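Local coordinates for putative GH105 family protein (Salmonella enterica subsp. enterica serovar Paratyphi A, PDB 3QWT), which is of unknown function but, as an alpha/alpha-toroid protein and possible member of glycoside hydrolase family 105, probably hydrolyses unsaturated uronyl oligosaccharides, at residues 169-183 and 236-248. Residues are numbered along the deposited sequence; the frame is centred on the assembly and turned at random.
Sequences DTLMMTVLPLAKIGK and WLTIVIPDFLELL
Two adjacent selenomethionines and an aspartate near the start of helix 170-183 meet the indole of Trp-236 from three directions. The methyl CE of Met-173 lies over one face of its six-membered ring, 3.7 Å from the centroid, a CH-pi contact. Met-172, whose CG stands anti to its backbone N (chi1 176°), approaches the ring obliquely, CG 3.7 Å from Trp-236 CE3, then bends to lay SE against Ile-239 CG2 and Val-240 CG2. At the indole edge NE1 donates to OD1 of Asp-169 over 2.9 Å; the bond is bent (132°) and reaches OD1 from above the carboxylate plane. Farther along, Ala-179 CB meets the edge of the Phe-244 ring, 3.6 Å from CE1, and Leu-247 is a knob in the hole formed by Leu-176, Ala-179, Lys-180 and Lys-183. A water joins Lys-183 NZ to Leu-248 O. Segments 170-183 and 236-248 run nearly parallel, at 19°, their axes approaching to 9.1 Å, consistent with neighbouring inner helices of an alpha/alpha toroid. A glycerol, probably from the crystallisation liquor, lies near Asp-169, consistent with a pocket at this end; hydrogen bonds to Trp-236 and His-215 fix the carboxylate's orientation, whereas apolar contacts dominate the rest.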
loop_
_atom_site.group_PDB
_atom_site.type_symbol
_atom_site.label_atom_id
_atom_site.label_comp_id
_atom_site.label_asym_id
_atom_site.label_seq_id
_atom_site.Cartn_x
_atom_site.Cartn_y
_atom_site.Cartn_z
ATOM N N ASP A 169 39.972 4.912 5.486
ATOM C CA ASP A 169 39.524 6.113 6.166
ATOM C C ASP A 169 38.294 6.727 5.463
ATOM O O ASP A 169 37.449 7.368 6.087
ATOM C CB ASP A 169 40.680 7.138 6.244
ATOM C CG ASP A 169 41.990 6.535 6.839
ATOM O OD1 ASP A 169 42.435 6.971 7.931
ATOM O OD2 ASP A 169 42.581 5.627 6.215
ATOM N N THR A 170 38.200 6.527 4.158
ATOM C CA THR A 170 37.079 7.057 3.410
ATOM C C THR A 170 35.781 6.587 4.038
ATOM O O THR A 170 34.818 7.324 4.041
ATOM C CB THR A 170 37.139 6.630 1.948
ATOM O OG1 THR A 170 38.360 7.107 1.378
ATOM C CG2 THR A 170 35.966 7.187 1.161
ATOM N N LEU A 171 35.754 5.378 4.598
ATOM C CA LEU A 171 34.467 4.877 5.089
ATOM C C LEU A 171 33.939 5.716 6.246
ATOM O O LEU A 171 32.727 5.879 6.391
ATOM C CB LEU A 171 34.501 3.376 5.430
ATOM C CG LEU A 171 34.541 2.470 4.187
ATOM C CD1 LEU A 171 35.064 1.084 4.516
ATOM C CD2 LEU A 171 33.170 2.377 3.508
HETATM N N MSE A 172 34.852 6.266 7.044
HETATM C CA MSE A 172 34.473 7.057 8.203
HETATM C C MSE A 172 34.205 8.528 7.854
HETATM O O MSE A 172 33.230 9.123 8.337
HETATM C CB MSE A 172 35.557 6.967 9.289
HETATM C CG MSE A 172 35.317 7.834 10.522
HETATM SE SE MSE A 172 33.882 7.153 11.664
HETATM C CE MSE A 172 32.672 8.680 11.537
HETATM N N MSE A 173 35.070 9.106 7.025
HETATM C CA MSE A 173 35.057 10.547 6.768
HETATM C C MSE A 173 34.036 11.033 5.727
HETATM O O MSE A 173 33.680 12.209 5.731
HETATM C CB MSE A 173 36.436 11.022 6.337
HETATM C CG MSE A 173 37.577 10.499 7.193
HETATM SE SE MSE A 173 37.237 10.590 9.107
HETATM C CE MSE A 173 38.691 9.382 9.644
ATOM N N THR A 174 33.594 10.157 4.824
ATOM C CA THR A 174 32.634 10.564 3.788
ATOM C C THR A 174 31.465 9.604 3.610
ATOM O O THR A 174 30.320 10.026 3.501
ATOM C CB THR A 174 33.325 10.804 2.415
ATOM O OG1 THR A 174 34.109 11.993 2.491
ATOM C CG2 THR A 174 32.309 10.996 1.303
ATOM N N VAL A 175 31.736 8.311 3.561
ATOM C CA VAL A 175 30.638 7.398 3.355
ATOM C C VAL A 175 29.588 7.482 4.460
ATOM O O VAL A 175 28.411 7.653 4.185
ATOM C CB VAL A 175 31.074 5.944 3.223
ATOM C CG1 VAL A 175 29.854 5.111 2.835
ATOM C CG2 VAL A 175 32.161 5.820 2.187
ATOM N N LEU A 176 30.001 7.338 5.708
ATOM C CA LEU A 176 29.020 7.320 6.779
ATOM C C LEU A 176 28.235 8.635 6.826
ATOM O O LEU A 176 27.019 8.616 6.967
ATOM C CB LEU A 176 29.674 7.001 8.125
ATOM C CG LEU A 176 28.713 7.031 9.312
ATOM C CD1 LEU A 176 27.560 6.062 9.107
ATOM C CD2 LEU A 176 29.450 6.692 10.570
ATOM N N PRO A 177 28.928 9.783 6.711
ATOM C CA PRO A 177 28.180 11.050 6.667
ATOM C C PRO A 177 27.172 11.080 5.529
ATOM O O PRO A 177 26.059 11.575 5.702
ATOM C CB PRO A 177 29.273 12.099 6.433
ATOM C CG PRO A 177 30.499 11.494 7.053
ATOM C CD PRO A 177 30.382 10.001 6.876
ATOM N N LEU A 178 27.557 10.557 4.372
ATOM C CA LEU A 178 26.656 10.547 3.220
ATOM C C LEU A 178 25.408 9.697 3.474
ATOM O O LEU A 178 24.294 10.121 3.210
ATOM C CB LEU A 178 27.376 10.059 1.969
ATOM C CG LEU A 178 26.459 9.890 0.766
ATOM C CD1 LEU A 178 25.837 11.239 0.322
ATOM C CD2 LEU A 178 27.242 9.251 -0.357
ATOM N N ALA A 179 25.615 8.496 3.992
ATOM C CA ALA A 179 24.531 7.643 4.464
ATOM C C ALA A 179 23.604 8.376 5.442
ATOM O O ALA A 179 22.382 8.334 5.310
ATOM C CB ALA A 179 25.110 6.413 5.140
ATOM N N LYS A 180 24.171 9.040 6.436
ATOM C CA LYS A 180 23.317 9.630 7.458
ATOM C C LYS A 180 22.448 10.713 6.817
ATOM O O LYS A 180 21.226 10.759 7.025
ATOM C CB LYS A 180 24.132 10.169 8.632
ATOM C CG LYS A 180 23.340 11.059 9.594
ATOM C CD LYS A 180 22.153 10.340 10.213
ATOM C CE LYS A 180 21.525 11.174 11.344
ATOM N NZ LYS A 180 20.292 10.572 11.976
ATOM N N ILE A 181 23.074 11.542 5.994
ATOM C CA ILE A 181 22.358 12.630 5.339
ATOM C C ILE A 181 21.266 12.086 4.423
ATOM O O ILE A 181 20.178 12.653 4.346
ATOM C CB ILE A 181 23.324 13.539 4.543
ATOM C CG1 ILE A 181 24.315 14.189 5.505
ATOM C CG2 ILE A 181 22.553 14.618 3.800
ATOM C CD1 ILE A 181 25.245 15.168 4.845
ATOM N N GLY A 182 21.563 10.980 3.743
ATOM C CA GLY A 182 20.622 10.352 2.835
ATOM C C GLY A 182 19.363 9.929 3.573
ATOM O O GLY A 182 18.241 10.210 3.146
ATOM N N LYS A 183 19.551 9.248 4.696
ATOM C CA LYS A 183 18.435 8.918 5.556
ATOM C C LYS A 183 17.725 10.196 6.025
ATOM O O LYS A 183 16.513 10.337 5.866
ATOM C CB LYS A 183 18.931 8.096 6.734
ATOM C CG LYS A 183 19.335 6.675 6.353
ATOM C CD LYS A 183 18.103 5.910 5.815
ATOM C CE LYS A 183 18.429 4.499 5.361
ATOM N NZ LYS A 183 17.149 3.755 5.113
ATOM N N TRP A 236 38.516 2.171 11.887
ATOM C CA TRP A 236 37.482 2.941 11.208
ATOM C C TRP A 236 36.367 2.007 10.765
ATOM O O TRP A 236 35.225 2.423 10.606
ATOM C CB TRP A 236 38.019 3.665 9.976
ATOM C CG TRP A 236 38.991 4.682 10.268
ATOM C CD1 TRP A 236 40.153 4.890 9.614
ATOM C CD2 TRP A 236 38.921 5.664 11.303
ATOM N NE1 TRP A 236 40.828 5.946 10.172
ATOM C CE2 TRP A 236 40.093 6.442 11.213
ATOM C CE3 TRP A 236 37.985 5.964 12.300
ATOM C CZ2 TRP A 236 40.369 7.492 12.093
ATOM C CZ3 TRP A 236 38.253 7.028 13.175
ATOM C CH2 TRP A 236 39.435 7.768 13.063
ATOM N N LEU A 237 36.701 0.741 10.555
ATOM C CA LEU A 237 35.687 -0.185 10.080
ATOM C C LEU A 237 34.914 -0.774 11.221
ATOM O O LEU A 237 33.698 -0.933 11.133
ATOM C CB LEU A 237 36.280 -1.279 9.197
ATOM C CG LEU A 237 36.045 -0.831 7.763
ATOM C CD1 LEU A 237 37.359 -0.788 7.027
ATOM C CD2 LEU A 237 35.010 -1.717 7.073
ATOM N N THR A 238 35.622 -1.107 12.290
ATOM C CA THR A 238 34.969 -1.626 13.469
ATOM C C THR A 238 33.983 -0.597 14.000
ATOM O O THR A 238 33.021 -0.944 14.680
ATOM C CB THR A 238 35.974 -1.924 14.562
ATOM O OG1 THR A 238 37.218 -2.295 13.961
ATOM C CG2 THR A 238 35.466 -3.045 15.418
ATOM N N ILE A 239 34.251 0.674 13.709
ATOM C CA ILE A 239 33.365 1.763 14.111
ATOM C C ILE A 239 32.202 1.920 13.142
ATOM O O ILE A 239 31.047 2.015 13.561
ATOM C CB ILE A 239 34.117 3.091 14.145
ATOM C CG1 ILE A 239 35.060 3.134 15.356
ATOM C CG2 ILE A 239 33.122 4.238 14.157
ATOM C CD1 ILE A 239 36.034 4.308 15.369
ATOM N N VAL A 240 32.518 1.930 11.845
ATOM C CA VAL A 240 31.550 2.295 10.821
ATOM C C VAL A 240 30.519 1.203 10.548
ATOM O O VAL A 240 29.320 1.471 10.440
ATOM C CB VAL A 240 32.245 2.658 9.502
ATOM C CG1 VAL A 240 31.243 2.719 8.391
ATOM C CG2 VAL A 240 32.938 3.980 9.619
ATOM N N ILE A 241 30.972 -0.032 10.426
ATOM C CA ILE A 241 30.032 -1.094 10.103
ATOM C C ILE A 241 28.840 -1.116 11.077
ATOM O O ILE A 241 27.686 -1.225 10.654
ATOM C CB ILE A 241 30.719 -2.462 10.024
ATOM C CG1 ILE A 241 31.668 -2.479 8.819
ATOM C CG2 ILE A 241 29.680 -3.581 9.898
ATOM C CD1 ILE A 241 32.483 -3.750 8.676
ATOM N N PRO A 242 29.111 -1.007 12.378
ATOM C CA PRO A 242 27.991 -1.075 13.311
ATOM C C PRO A 242 27.125 0.162 13.195
ATOM O O PRO A 242 25.900 0.053 13.259
ATOM C CB PRO A 242 28.683 -1.120 14.680
ATOM C CG PRO A 242 30.007 -1.712 14.392
ATOM C CD PRO A 242 30.404 -1.132 13.066
ATOM N N ASP A 243 27.746 1.323 13.009
ATOM C CA ASP A 243 26.953 2.543 12.884
ATOM C C ASP A 243 26.164 2.560 11.588
ATOM O O ASP A 243 25.011 2.986 11.554
ATOM C CB ASP A 243 27.834 3.783 13.029
ATOM C CG ASP A 243 28.225 4.043 14.480
ATOM O OD1 ASP A 243 27.993 3.167 15.343
ATOM O OD2 ASP A 243 28.763 5.118 14.753
ATOM N N PHE A 244 26.787 2.066 10.527
ATOM C CA PHE A 244 26.137 1.983 9.235
ATOM C C PHE A 244 24.952 1.005 9.314
ATOM O O PHE A 244 23.843 1.310 8.860
ATOM C CB PHE A 244 27.162 1.563 8.181
ATOM C CG PHE A 244 26.655 1.622 6.773
ATOM C CD1 PHE A 244 26.060 2.760 6.287
ATOM C CD2 PHE A 244 26.784 0.530 5.936
ATOM C CE1 PHE A 244 25.598 2.807 5.001
ATOM C CE2 PHE A 244 26.327 0.571 4.658
ATOM C CZ PHE A 244 25.730 1.717 4.182
ATOM N N LEU A 245 25.177 -0.152 9.929
ATOM C CA LEU A 245 24.122 -1.146 10.052
ATOM C C LEU A 245 22.927 -0.596 10.807
ATOM O O LEU A 245 21.762 -0.879 10.487
ATOM C CB LEU A 245 24.633 -2.374 10.776
ATOM C CG LEU A 245 25.507 -3.311 9.952
ATOM C CD1 LEU A 245 25.938 -4.477 10.825
ATOM C CD2 LEU A 245 24.754 -3.786 8.725
ATOM N N GLU A 246 23.216 0.186 11.832
ATOM C CA GLU A 246 22.163 0.729 12.659
ATOM C C GLU A 246 21.369 1.753 11.852
ATOM O O GLU A 246 20.139 1.781 11.923
ATOM C CB GLU A 246 22.765 1.355 13.917
ATOM C CG GLU A 246 21.772 2.065 14.811
ATOM C CD GLU A 246 22.445 2.608 16.067
ATOM O OE1 GLU A 246 22.248 2.015 17.139
ATOM O OE2 GLU A 246 23.190 3.607 15.969
ATOM N N LEU A 247 22.085 2.588 11.094
ATOM C CA LEU A 247 21.470 3.450 10.106
ATOM C C LEU A 247 20.566 2.679 9.144
ATOM O O LEU A 247 19.435 3.090 8.898
ATOM C CB LEU A 247 22.514 4.230 9.309
ATOM C CG LEU A 247 22.711 5.681 9.750
ATOM C CD1 LEU A 247 23.844 6.326 8.974
ATOM C CD2 LEU A 247 21.417 6.474 9.595
ATOM N N LEU A 248 21.059 1.570 8.599
ATOM C CA LEU A 248 20.330 0.884 7.536
ATOM C C LEU A 248 19.064 0.222 8.057
ATOM O O LEU A 248 18.065 0.130 7.344
ATOM C CB LEU A 248 21.207 -0.148 6.821
ATOM C CG LEU A 248 22.253 0.383 5.840
ATOM C CD1 LEU A 248 23.151 -0.742 5.305
ATOM C CD2 LEU A 248 21.608 1.124 4.717
HETATM O O HOH W 1 17.857 1.057 4.729
#